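Ferric vibriobactin ABC transporter, periplasmic ferric vibriobactin-binding protein (Vibrio cholerae, PDB 3R5T) binds the iron-siderophore complex ferric vibriobactin in the periplasm and probably delivers it to its ABC transporter for uptake into the cell. Local coordinates at residues 165-170 with 195-200; 47-52 with 68-73. One frame throughout, in Å; residues are numbered along the deposited sequence. Where two conformers were deposited one is given.

In the fold
Along the chain contact 2 (47-52 with 68-73) is complete before contact 1 (165-170 with 195-200) begins. Their centres lie 30 Å apart on opposite sides of the chain's centre, with nearest atoms about 12 Å from each other. Contact 2 belongs to the parallel sheet ordered 69-73, 44-49, 26-28, 89-93, 113-116; contact 1 sets a loop against strand 165-169 of the mixed sheet, which lies between 177-180 and 229-233. Both touch vibriobactin: S169, at the C-terminal end of strand 165-169, and Q52, in the loop after strand 44-49, each donate a hydrogen bond to it. That geometry fits a two-lobed periplasmic binding protein holding its siderophore in the cleft between lobes.

Contact 1 (165-170 with 195-200); sequences ANIVSY and VVLEEP. With VBN ((4S,5R)-N-{3-[(2,3-dihydroxybenzoyl)amino]propyl}-2-(2,3-dihydroxyphenyl)-N-[3-({[(4S,5R)-2-(2,3-dihydroxyphenyl)-5-met hyl-4,5-dihydro-1,3-oxazol-4-yl]carbonyl}amino)propyl]-5-methyl-4,5-dihydro-1,3-oxazole-4-carboxamide), chain B.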
ATOM      1  N   ALA A 165     -16.535   8.373  -5.170  1.00 16.92           N
ATOM      2  CA  ALA A 165     -16.340   7.499  -4.016  1.00 18.16           C
ATOM      3  C   ALA A 165     -15.281   8.057  -3.093  1.00 19.09           C
ATOM      4  O   ALA A 165     -14.334   8.698  -3.536  1.00 18.85           O
ATOM      5  CB  ALA A 165     -15.939   6.099  -4.470  1.00 22.39           C
ATOM      6  N   ASN A 166     -15.428   7.787  -1.796  1.00 17.08           N
ATOM      7  CA  ASN A 166     -14.329   8.018  -0.862  1.00 17.55           C
ATOM      8  C   ASN A 166     -13.781   6.688  -0.346  1.00 17.38           C
ATOM      9  O   ASN A 166     -14.403   5.646  -0.520  1.00 19.06           O
ATOM     10  CB  ASN A 166     -14.736   8.933   0.311  1.00 16.67           C
ATOM     11  CG  ASN A 166     -16.043   8.542   0.930  1.00 16.40           C
ATOM     12  OD1 ASN A 166     -16.261   7.380   1.279  1.00 20.91           O
ATOM     13  ND2 ASN A 166     -16.942   9.524   1.079  1.00 18.10           N
ATOM     14  N   ILE A 167     -12.597   6.738   0.243  1.00 15.71           N
ATOM     15  CA  ILE A 167     -11.958   5.564   0.811  1.00 15.88           C
ATOM     16  C   ILE A 167     -11.637   5.877   2.253  1.00 15.83           C
ATOM     17  O   ILE A 167     -10.926   6.842   2.551  1.00 16.25           O
ATOM     18  CB  ILE A 167     -10.654   5.205   0.064  1.00 15.16           C
ATOM     19  CG1 ILE A 167     -10.950   4.983  -1.422  1.00 16.25           C
ATOM     20  CG2 ILE A 167     -10.016   3.965   0.687  1.00 18.00           C
ATOM     21  CD1 ILE A 167      -9.679   4.882  -2.280  1.00 16.73           C
ATOM     22  N   VAL A 168     -12.155   5.062   3.165  1.00 15.92           N
ATOM     23  CA  VAL A 168     -12.105   5.389   4.577  1.00 14.07           C
ATOM     24  C   VAL A 168     -11.442   4.279   5.384  1.00 14.98           C
ATOM     25  O   VAL A 168     -11.673   3.098   5.139  1.00 15.36           O
ATOM     26  CB  VAL A 168     -13.543   5.584   5.124  1.00 12.71           C
ATOM     27  CG1 VAL A 168     -13.544   5.790   6.641  1.00 16.91           C
ATOM     28  CG2 VAL A 168     -14.250   6.738   4.413  1.00 15.84           C
ATOM     29  N   SER A 169     -10.627   4.678   6.355  1.00 15.89           N
ATOM     30  CA  SER A 169     -10.162   3.790   7.424  1.00 14.60           C
ATOM     31  C   SER A 169     -10.989   4.106   8.663  1.00 15.97           C
ATOM     32  O   SER A 169     -10.842   5.158   9.273  1.00 15.77           O
ATOM     33  CB  SER A 169      -8.676   4.009   7.688  1.00 13.62           C
ATOM     34  OG  SER A 169      -8.215   3.116   8.696  1.00 15.63           O
ATOM     35  N   TYR A 170     -11.877   3.185   9.015  1.00 16.53           N
ATOM     36  CA  TYR A 170     -12.887   3.431  10.048  1.00 14.88           C
ATOM     37  C   TYR A 170     -12.572   2.765  11.367  1.00 16.60           C
ATOM     38  O   TYR A 170     -12.251   1.576  11.409  1.00 17.38           O
ATOM     39  CB  TYR A 170     -14.240   2.940   9.541  1.00 16.02           C
ATOM     40  CG  TYR A 170     -15.396   3.098  10.501  1.00 15.19           C
ATOM     41  CD1 TYR A 170     -15.945   4.352  10.769  1.00 16.75           C
ATOM     42  CD2 TYR A 170     -15.993   1.986  11.094  1.00 18.79           C
ATOM     43  CE1 TYR A 170     -17.039   4.495  11.619  1.00 20.22           C
ATOM     44  CE2 TYR A 170     -17.091   2.123  11.954  1.00 18.04           C
ATOM     45  CZ  TYR A 170     -17.596   3.373  12.223  1.00 19.39           C
ATOM     46  OH  TYR A 170     -18.686   3.500  13.070  1.00 20.56           O
ATOM     47  N   VAL A 195     -12.883   4.990 -11.107  1.00 17.46           N
ATOM     48  CA  VAL A 195     -13.521   5.612  -9.959  1.00 17.09           C
ATOM     49  C   VAL A 195     -13.103   7.071  -9.866  1.00 18.24           C
ATOM     50  O   VAL A 195     -11.945   7.400 -10.098  1.00 20.93           O
ATOM     51  CB  VAL A 195     -13.122   4.904  -8.632  1.00 17.03           C
ATOM     52  CG1 VAL A 195     -13.816   5.574  -7.458  1.00 17.10           C
ATOM     53  CG2 VAL A 195     -13.485   3.426  -8.708  1.00 19.94           C
ATOM     54  N   VAL A 196     -14.054   7.936  -9.530  1.00 19.68           N
ATOM     55  CA  VAL A 196     -13.766   9.346  -9.302  1.00 19.98           C
ATOM     56  C   VAL A 196     -13.741   9.562  -7.794  1.00 21.04           C
ATOM     57  O   VAL A 196     -14.735   9.288  -7.099  1.00 18.25           O
ATOM     58  CB  VAL A 196     -14.815  10.250  -9.968  1.00 20.23           C
ATOM     59  CG1 VAL A 196     -14.498  11.699  -9.681  1.00 22.82           C
ATOM     60  CG2 VAL A 196     -14.889   9.976 -11.484  1.00 21.91           C
ATOM     61  N   LEU A 197     -12.623  10.074  -7.299  1.00 20.74           N
ATOM     62  CA  LEU A 197     -12.364  10.119  -5.854  0.70 23.00           C
ATOM     63  C   LEU A 197     -12.711  11.447  -5.202  1.00 23.29           C
ATOM     64  O   LEU A 197     -12.403  12.510  -5.744  1.00 25.94           O
ATOM     65  CB  LEU A 197     -10.897   9.787  -5.558  0.70 25.79           C
ATOM     66  CG  LEU A 197     -10.497   8.308  -5.562  0.70 25.07           C
ATOM     67  CD1 LEU A 197     -11.286   7.538  -4.513  0.70 24.91           C
ATOM     68  CD2 LEU A 197     -10.699   7.703  -6.943  0.70 25.79           C
ATOM     69  N   GLU A 198     -13.358  11.378  -4.038  1.00 19.27           N
ATOM     70  CA  GLU A 198     -13.541  12.554  -3.193  1.00 21.34           C
ATOM     71  C   GLU A 198     -12.281  12.742  -2.346  1.00 20.52           C
ATOM     72  O   GLU A 198     -11.741  11.775  -1.782  1.00 23.82           O
ATOM     73  CB  GLU A 198     -14.764  12.404  -2.291  1.00 24.00           C
ATOM     74  CG  GLU A 198     -14.842  13.452  -1.174  1.00 25.65           C
ATOM     75  CD  GLU A 198     -16.063  13.258  -0.279  1.00 26.63           C
ATOM     76  OE1 GLU A 198     -16.583  12.132  -0.227  1.00 24.56           O
ATOM     77  OE2 GLU A 198     -16.517  14.236   0.337  1.00 27.65           O
ATOM     78  N   GLU A 199     -11.814  13.980  -2.263  1.00 22.99           N
ATOM     79  CA  GLU A 199     -10.676  14.325  -1.415  0.61 21.44           C
ATOM     80  C   GLU A 199     -11.197  14.897  -0.101  1.00 20.75           C
ATOM     81  O   GLU A 199     -12.100  15.728  -0.097  1.00 20.13           O
ATOM     82  CB  GLU A 199      -9.769  15.352  -2.107  0.61 22.66           C
ATOM     83  CG  GLU A 199      -8.579  15.871  -1.277  0.61 21.59           C
ATOM     84  CD  GLU A 199      -7.335  14.973  -1.352  0.61 24.78           C
ATOM     85  OE1 GLU A 199      -6.264  15.380  -0.863  0.61 24.48           O
ATOM     86  OE2 GLU A 199      -7.423  13.864  -1.896  0.61 22.46           O
ATOM     87  N   PRO A 200     -10.638  14.434   1.029  1.00 18.90           N
ATOM     88  CA  PRO A 200     -11.038  15.021   2.315  1.00 20.76           C
ATOM     89  C   PRO A 200     -10.512  16.452   2.420  1.00 23.12           C
ATOM     90  O   PRO A 200      -9.441  16.750   1.892  1.00 22.93           O
ATOM     91  CB  PRO A 200     -10.338  14.127   3.352  1.00 19.37           C
ATOM     92  CG  PRO A 200      -9.161  13.553   2.617  1.00 16.82           C
ATOM     93  CD  PRO A 200      -9.562  13.440   1.168  1.00 17.93           C
TER
HETATM   94  C   VBN B   1      -2.136   3.018  13.698  1.00 20.18           C
HETATM   95  N   VBN B   1       0.037   3.130  12.399  1.00 17.13           N
HETATM   96  O   VBN B   1      -2.321   4.186  13.614  1.00 19.18           O
HETATM   97  CA  VBN B   1      -0.791   2.398  13.342  1.00 19.99           C
HETATM   98  CB  VBN B   1       0.192   2.252  14.563  1.00 21.71           C
HETATM   99  CAB VBN B   1      -2.248  -4.687   9.848  1.00 20.62           C
HETATM  100  OAC VBN B   1      -6.505   4.098  10.490  1.00 20.17           O
HETATM  101  OAD VBN B   1      -1.364  -2.160  13.565  1.00 19.30           O
HETATM  102  OAF VBN B   1      -0.923   3.536   8.310  1.00 15.06           O
HETATM  103  OAG VBN B   1       2.042   6.982   9.472  1.00 16.45           O
HETATM  104  OAH VBN B   1       1.652   2.519   9.569  1.00 14.35           O
HETATM  105  OAI VBN B   1      -2.370   3.352  10.535  1.00 16.62           O
HETATM  106  OAJ VBN B   1       0.555   4.957  10.516  1.00 13.91           O
HETATM  107  OAK VBN B   1      -0.368   0.943  10.468  1.00 14.83           O
HETATM  108  CAL VBN B   1      -4.271   4.535   6.975  1.00 16.82           C
HETATM  109  CAM VBN B   1       3.555   6.546  12.849  1.00 20.99           C
HETATM  110  CAN VBN B   1       2.949  -0.869   8.764  1.00 14.64           C
HETATM  111  CAO VBN B   1      -2.867   4.240   7.005  1.00 15.82           C
HETATM  112  CAP VBN B   1       3.328   7.046  11.535  1.00 18.90           C
HETATM  113  CAQ VBN B   1       2.882   0.561   8.830  1.00 13.51           C
HETATM  114  CAR VBN B   1      -5.066   4.442   8.176  1.00 18.33           C
HETATM  115  CAS VBN B   1       2.754   5.520  13.373  1.00 19.79           C
HETATM  116  CAT VBN B   1       1.909  -1.668   9.304  1.00 15.99           C
HETATM  117  CAU VBN B   1      -5.519   2.978  14.052  1.00 20.51           C
HETATM  118  CAV VBN B   1      -4.118  -0.113  14.877  1.00 19.77           C
HETATM  119  CAW VBN B   1      -5.474   4.189  13.105  1.00 18.84           C
HETATM  120  CAX VBN B   1      -3.919  -1.644  14.787  1.00 20.46           C
HETATM  121  CAY VBN B   1      -4.294   2.795  14.951  1.00 18.93           C
HETATM  122  CAZ VBN B   1      -2.882   0.722  14.501  1.00 18.41           C
HETATM  123  NBB VBN B   1      -4.680   4.042  11.888  1.00 15.34           N
HETATM  124  NBC VBN B   1      -3.702  -2.060  13.402  1.00 20.29           N
HETATM  125  NBD VBN B   1      -1.576  -1.368  10.677  1.00 18.28           N
HETATM  126  OBF VBN B   1      -0.227  -3.255  10.336  1.00 16.84           O
HETATM  127  CBG VBN B   1      -5.331   4.035  10.598  1.00 19.44           C
HETATM  128  CBH VBN B   1      -2.345  -2.266  12.887  1.00 19.50           C
HETATM  129  CBJ VBN B   1       0.797   4.042  13.213  1.00 18.37           C
HETATM  130  CBK VBN B   1      -2.262   3.851   8.236  1.00 15.62           C
HETATM  131  CBL VBN B   1       2.289   6.515  10.750  1.00 16.86           C
HETATM  132  CBM VBN B   1       1.771   1.147   9.433  1.00 13.84           C
HETATM  133  CBN VBN B   1      -3.007   3.768   9.376  1.00 16.50           C
HETATM  134  CBO VBN B   1       1.534   5.540  11.261  1.00 15.74           C
HETATM  135  CBP VBN B   1       0.771   0.370   9.953  1.00 14.65           C
HETATM  136  CBQ VBN B   1      -4.471   4.075   9.339  1.00 18.60           C
HETATM  137  CBR VBN B   1       1.787   5.006  12.608  1.00 17.09           C
HETATM  138  CBS VBN B   1       0.831  -1.093   9.865  1.00 15.58           C
HETATM  139  CBU VBN B   1      -1.522  -3.798  10.842  1.00 18.19           C
HETATM  140  CBW VBN B   1      -0.246  -1.878  10.557  1.00 17.56           C
HETATM  141  CBX VBN B   1      -2.251  -2.468  11.380  1.00 18.78           C
HETATM  142  NBY VBN B   1      -3.128   2.157  14.332  1.00 20.43           N
HETATM  143  OG1 VBN B   1       1.039   3.480  14.485  1.00 21.39           O
HETATM  144  CG2 VBN B   1       0.880   0.914  14.781  1.00 23.10           C
HETATM  145  O   HOH W   1     -11.146   9.380  -0.277  1.00 17.55           O
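A165 is gripped through both backbone polar atoms by the loop 195-200: its N donates to V196 O at 2.8 Å, and its O accepts from E198 N at 2.9 Å. These two bonds flank L197, making one isolated bridge, and L197 CA-H adds a contact to the same A165 carbonyl. Beside the backbone, A165 CB meets V195 CG1 at 3.7 Å, while in one of the two conformers of L197 its CD1 reaches I167 CD1 at 3.8 Å.

The polar side chains N166 and E198 run alongside each other and point the same way. With E198 CG anti to the backbone N (chi1 167°) and the chain extended beyond it, OE1 meets N166 ND2 at 2.9 Å, close to the amide plane; amide and carboxylate planes are 29° apart. Both groups have further partners: T230 OG1 bonds N166 OD1, and the backbone N atoms of Q226 and A227 hold the two E198 oxygens. One water joins I167 N to E198 O where direct pairing has ended.

Farther along the strand, S169 OG donates to vibriobactin OAC at 2.7 Å. Thus the loop 195-200 pairs by a single bridge beside the N-terminal end of strand 165-169, whose C-terminal end reaches the siderophore pocket of a periplasmic binding protein.

Contact 2 (47-52 with 68-73); sequences SAATTQ and VKKLWP. With VBN ((4S,5R)-N-{3-[(2,3-dihydroxybenzoyl)amino]propyl}-2-(2,3-dihydroxyphenyl)-N-[3-({[(4S,5R)-2-(2,3-dihydroxyphenyl)-5-met hyl-4,5-dihydro-1,3-oxazol-4-yl]carbonyl}amino)propyl]-5-methyl-4,5-dihydro-1,3-oxazole-4-carboxamide), chain B.
W72 CG sits between its own backbone N and carbonyl carbon (chi1 59°), and this turns the indole back so that A48 CB lies over one ring face. The methyl is 3.7 Å from the centroid of the W72 five-membered ring and 23° off its normal, a CH-pi contact displaced toward the rim. In L71, CG lies anti to the carbonyl carbon (chi1 -55°), which lays the side chain along the S47 backbone, with L71 CG 3.7 Å from S47 O.

Three backbone bonds join the strands: S47 N to K69 O, L71 N to S47 O at 2.8 Å, and A49 N to W72 O at 2.8 Å. S47 pairs with K70 but A49 with P73, so the register slips by one residue, the evidence for a beta bulge. On the face carrying S47, A49, K70 and P73, the A49 methyl touches K70 CD at 4.0 Å in one of the K70 conformers. S47 OG donates in plane to a lone pair of A48 O and also bonds T34 OG1.

Past the end of strand 44-49, the T50 and T51 carbonyls lie against P73, whose CB is 3.3 Å from T50 O. From this turn Q52 NE2 donates to vibriobactin OAD at 2.9 Å, and T50 CG2 approaches OBF of the same ligand. The whole is a parallel beta-alpha-beta unit, strand 44-49, helix 60-65 and strand 69-73, whose first strand leads at its C-terminal end into the siderophore pocket.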
ATOM      1  N   SER A  47      12.596  -9.910   5.957  1.00 17.13           N
ATOM      2  CA  SER A  47      11.761  -8.728   6.123  1.00 16.01           C
ATOM      3  C   SER A  47      11.281  -8.590   7.552  1.00 16.84           C
ATOM      4  O   SER A  47      10.850  -9.568   8.168  1.00 16.74           O
ATOM      5  CB  SER A  47      10.544  -8.795   5.193  1.00 14.37           C
ATOM      6  OG  SER A  47       9.649  -7.729   5.455  1.00 14.77           O
ATOM      7  N   ALA A  48      11.341  -7.363   8.064  1.00 18.27           N
ATOM      8  CA  ALA A  48      10.629  -7.038   9.291  1.00 17.78           C
ATOM      9  C   ALA A  48       9.120  -7.183   9.090  1.00 14.54           C
ATOM     10  O   ALA A  48       8.626  -7.315   7.961  1.00 14.74           O
ATOM     11  CB  ALA A  48      10.996  -5.623   9.782  1.00 15.82           C
ATOM     12  N   ALA A  49       8.382  -7.164  10.194  1.00 16.48           N
ATOM     13  CA  ALA A  49       6.955  -7.462  10.174  1.00 15.76           C
ATOM     14  C   ALA A  49       6.108  -6.306  10.706  1.00 14.94           C
ATOM     15  O   ALA A  49       6.627  -5.249  11.093  1.00 14.96           O
ATOM     16  CB  ALA A  49       6.674  -8.746  10.996  1.00 17.95           C
ATOM     17  N   THR A  50       4.797  -6.492  10.743  1.00 17.46           N
ATOM     18  CA  THR A  50       3.929  -5.521  11.437  1.00 18.56           C
ATOM     19  C   THR A  50       4.257  -5.465  12.937  1.00 18.89           C
ATOM     20  O   THR A  50       5.056  -6.258  13.418  1.00 18.13           O
ATOM     21  CB  THR A  50       2.463  -5.914  11.304  1.00 17.34           C
ATOM     22  OG1 THR A  50       2.273  -7.174  11.968  1.00 19.40           O
ATOM     23  CG2 THR A  50       2.073  -6.038   9.831  1.00 14.96           C
ATOM     24  N   THR A  51       3.642  -4.535  13.672  1.00 20.99           N
ATOM     25  CA  THR A  51       3.867  -4.459  15.123  1.00 23.28           C
ATOM     26  C   THR A  51       3.400  -5.751  15.798  1.00 21.74           C
ATOM     27  O   THR A  51       3.887  -6.115  16.880  1.00 22.18           O
ATOM     28  CB  THR A  51       3.147  -3.251  15.770  1.00 30.82           C
ATOM     29  OG1 THR A  51       1.734  -3.396  15.611  1.00 33.81           O
ATOM     30  CG2 THR A  51       3.585  -1.946  15.139  1.00 29.37           C
ATOM     31  N   GLN A  52       2.465  -6.441  15.145  1.00 24.11           N
ATOM     32  CA  GLN A  52       1.927  -7.717  15.623  1.00 24.88           C
ATOM     33  C   GLN A  52       2.697  -8.953  15.127  1.00 22.74           C
ATOM     34  O   GLN A  52       2.220 -10.082  15.229  1.00 23.53           O
ATOM     35  CB  GLN A  52       0.446  -7.837  15.249  1.00 27.80           C
ATOM     36  CG  GLN A  52      -0.434  -6.688  15.764  1.00 27.34           C
ATOM     37  CD  GLN A  52      -0.450  -5.488  14.832  1.00 23.81           C
ATOM     38  OE1 GLN A  52      -0.115  -5.593  13.642  1.00 23.47           O
ATOM     39  NE2 GLN A  52      -0.841  -4.332  15.367  1.00 23.23           N
ATOM     40  N   VAL A  68      11.664 -16.023   2.579  1.00 19.27           N
ATOM     41  CA  VAL A  68      11.930 -14.705   3.141  1.00 19.26           C
ATOM     42  C   VAL A  68      11.833 -14.820   4.659  1.00 20.20           C
ATOM     43  O   VAL A  68      10.753 -15.066   5.189  1.00 21.84           O
ATOM     44  CB  VAL A  68      10.911 -13.656   2.645  1.00 17.22           C
ATOM     45  CG1 VAL A  68      11.160 -12.294   3.308  1.00 16.65           C
ATOM     46  CG2 VAL A  68      10.956 -13.539   1.131  1.00 18.06           C
ATOM     47  N   LYS A  69      12.954 -14.648   5.357  1.00 18.36           N
ATOM     48  CA  LYS A  69      12.973 -14.793   6.806  1.00 18.25           C
ATOM     49  C   LYS A  69      12.208 -13.669   7.489  1.00 17.84           C
ATOM     50  O   LYS A  69      12.405 -12.498   7.157  1.00 19.89           O
ATOM     51  CB  LYS A  69      14.424 -14.823   7.296  1.00 21.69           C
ATOM     52  CG  LYS A  69      14.590 -15.091   8.776  1.00 26.29           C
ATOM     53  CD  LYS A  69      16.049 -15.378   9.090  1.00 31.97           C
ATOM     54  CE  LYS A  69      16.588 -16.491   8.186  1.00 36.95           C
ATOM     55  NZ  LYS A  69      18.041 -16.810   8.389  1.00 39.75           N
ATOM     56  N   LYS A  70      11.317 -14.008   8.425  1.00 17.43           N
ATOM     57  CA  LYS A  70      10.604 -12.973   9.170  0.69 19.23           C
ATOM     58  C   LYS A  70      11.480 -12.466  10.306  1.00 19.19           C
ATOM     59  O   LYS A  70      11.938 -13.237  11.160  1.00 20.33           O
ATOM     60  CB  LYS A  70       9.257 -13.466   9.710  0.69 22.04           C
ATOM     61  CG  LYS A  70       8.425 -12.342  10.329  0.69 23.81           C
ATOM     62  CD  LYS A  70       6.928 -12.653  10.336  0.69 28.73           C
ATOM     63  CE  LYS A  70       6.633 -13.946  11.059  0.69 31.05           C
ATOM     64  NZ  LYS A  70       5.169 -14.174  11.245  0.69 30.83           N
ATOM     65  N   LEU A  71      11.723 -11.162  10.296  1.00 19.20           N
ATOM     66  CA  LEU A  71      12.562 -10.529  11.303  1.00 19.44           C
ATOM     67  C   LEU A  71      11.699  -9.934  12.412  1.00 20.10           C
ATOM     68  O   LEU A  71      10.690 -10.526  12.798  1.00 21.41           O
ATOM     69  CB  LEU A  71      13.433  -9.455  10.648  1.00 20.79           C
ATOM     70  CG  LEU A  71      14.278  -9.983   9.478  1.00 23.58           C
ATOM     71  CD1 LEU A  71      14.942  -8.826   8.753  1.00 25.57           C
ATOM     72  CD2 LEU A  71      15.304 -11.024   9.954  1.00 24.72           C
ATOM     73  N   TRP A  72      12.104  -8.776  12.926  1.00 19.91           N
ATOM     74  CA  TRP A  72      11.467  -8.167  14.099  1.00 19.52           C
ATOM     75  C   TRP A  72      10.129  -7.521  13.761  1.00 18.17           C
ATOM     76  O   TRP A  72       9.898  -7.155  12.607  1.00 18.36           O
ATOM     77  CB  TRP A  72      12.413  -7.107  14.693  1.00 17.50           C
ATOM     78  CG  TRP A  72      12.759  -6.026  13.687  1.00 20.46           C
ATOM     79  CD1 TRP A  72      12.041  -4.888  13.429  1.00 22.68           C
ATOM     80  CD2 TRP A  72      13.892  -5.993  12.804  1.00 19.33           C
ATOM     81  NE1 TRP A  72      12.653  -4.156  12.433  1.00 22.36           N
ATOM     82  CE2 TRP A  72      13.786  -4.809  12.030  1.00 19.35           C
ATOM     83  CE3 TRP A  72      14.968  -6.857  12.568  1.00 20.70           C
ATOM     84  CZ2 TRP A  72      14.731  -4.455  11.072  1.00 19.84           C
ATOM     85  CZ3 TRP A  72      15.905  -6.501  11.598  1.00 22.35           C
ATOM     86  CH2 TRP A  72      15.774  -5.311  10.865  1.00 20.48           C
ATOM     87  N   PRO A  73       9.262  -7.356  14.762  1.00 20.19           N
ATOM     88  CA  PRO A  73       8.046  -6.570  14.554  1.00 20.36           C
ATOM     89  C   PRO A  73       8.448  -5.115  14.516  1.00 19.78           C
ATOM     90  O   PRO A  73       9.375  -4.710  15.211  1.00 22.19           O
ATOM     91  CB  PRO A  73       7.197  -6.845  15.811  1.00 20.04           C
ATOM     92  CG  PRO A  73       8.055  -7.575  16.749  1.00 20.94           C
ATOM     93  CD  PRO A  73       9.407  -7.813  16.157  1.00 19.71           C
TER
HETATM   94  C   VBN B   1      -2.136   3.018  13.698  1.00 20.18           C
HETATM   95  N   VBN B   1       0.037   3.130  12.399  1.00 17.13           N
HETATM   96  O   VBN B   1      -2.321   4.186  13.614  1.00 19.18           O
HETATM   97  CA  VBN B   1      -0.791   2.398  13.342  1.00 19.99           C
HETATM   98  CB  VBN B   1       0.192   2.252  14.563  1.00 21.71           C
HETATM   99  CAB VBN B   1      -2.248  -4.687   9.848  1.00 20.62           C
HETATM  100  OAC VBN B   1      -6.505   4.098  10.490  1.00 20.17           O
HETATM  101  OAD VBN B   1      -1.364  -2.160  13.565  1.00 19.30           O
HETATM  102  OAF VBN B   1      -0.923   3.536   8.310  1.00 15.06           O
HETATM  103  OAG VBN B   1       2.042   6.982   9.472  1.00 16.45           O
HETATM  104  OAH VBN B   1       1.652   2.519   9.569  1.00 14.35           O
HETATM  105  OAI VBN B   1      -2.370   3.352  10.535  1.00 16.62           O
HETATM  106  OAJ VBN B   1       0.555   4.957  10.516  1.00 13.91           O
HETATM  107  OAK VBN B   1      -0.368   0.943  10.468  1.00 14.83           O
HETATM  108  CAL VBN B   1      -4.271   4.535   6.975  1.00 16.82           C
HETATM  109  CAM VBN B   1       3.555   6.546  12.849  1.00 20.99           C
HETATM  110  CAN VBN B   1       2.949  -0.869   8.764  1.00 14.64           C
HETATM  111  CAO VBN B   1      -2.867   4.240   7.005  1.00 15.82           C
HETATM  112  CAP VBN B   1       3.328   7.046  11.535  1.00 18.90           C
HETATM  113  CAQ VBN B   1       2.882   0.561   8.830  1.00 13.51           C
HETATM  114  CAR VBN B   1      -5.066   4.442   8.176  1.00 18.33           C
HETATM  115  CAS VBN B   1       2.754   5.520  13.373  1.00 19.79           C
HETATM  116  CAT VBN B   1       1.909  -1.668   9.304  1.00 15.99           C
HETATM  117  CAU VBN B   1      -5.519   2.978  14.052  1.00 20.51           C
HETATM  118  CAV VBN B   1      -4.118  -0.113  14.877  1.00 19.77           C
HETATM  119  CAW VBN B   1      -5.474   4.189  13.105  1.00 18.84           C
HETATM  120  CAX VBN B   1      -3.919  -1.644  14.787  1.00 20.46           C
HETATM  121  CAY VBN B   1      -4.294   2.795  14.951  1.00 18.93           C
HETATM  122  CAZ VBN B   1      -2.882   0.722  14.501  1.00 18.41           C
HETATM  123  NBB VBN B   1      -4.680   4.042  11.888  1.00 15.34           N
HETATM  124  NBC VBN B   1      -3.702  -2.060  13.402  1.00 20.29           N
HETATM  125  NBD VBN B   1      -1.576  -1.368  10.677  1.00 18.28           N
HETATM  126  OBF VBN B   1      -0.227  -3.255  10.336  1.00 16.84           O
HETATM  127  CBG VBN B   1      -5.331   4.035  10.598  1.00 19.44           C
HETATM  128  CBH VBN B   1      -2.345  -2.266  12.887  1.00 19.50           C
HETATM  129  CBJ VBN B   1       0.797   4.042  13.213  1.00 18.37           C
HETATM  130  CBK VBN B   1      -2.262   3.851   8.236  1.00 15.62           C
HETATM  131  CBL VBN B   1       2.289   6.515  10.750  1.00 16.86           C
HETATM  132  CBM VBN B   1       1.771   1.147   9.433  1.00 13.84           C
HETATM  133  CBN VBN B   1      -3.007   3.768   9.376  1.00 16.50           C
HETATM  134  CBO VBN B   1       1.534   5.540  11.261  1.00 15.74           C
HETATM  135  CBP VBN B   1       0.771   0.370   9.953  1.00 14.65           C
HETATM  136  CBQ VBN B   1      -4.471   4.075   9.339  1.00 18.60           C
HETATM  137  CBR VBN B   1       1.787   5.006  12.608  1.00 17.09           C
HETATM  138  CBS VBN B   1       0.831  -1.093   9.865  1.00 15.58           C
HETATM  139  CBU VBN B   1      -1.522  -3.798  10.842  1.00 18.19           C
HETATM  140  CBW VBN B   1      -0.246  -1.878  10.557  1.00 17.56           C
HETATM  141  CBX VBN B   1      -2.251  -2.468  11.380  1.00 18.78           C
HETATM  142  NBY VBN B   1      -3.128   2.157  14.332  1.00 20.43           N
HETATM  143  OG1 VBN B   1       1.039   3.480  14.485  1.00 21.39           O
HETATM  144  CG2 VBN B   1       0.880   0.914  14.781  1.00 23.10           C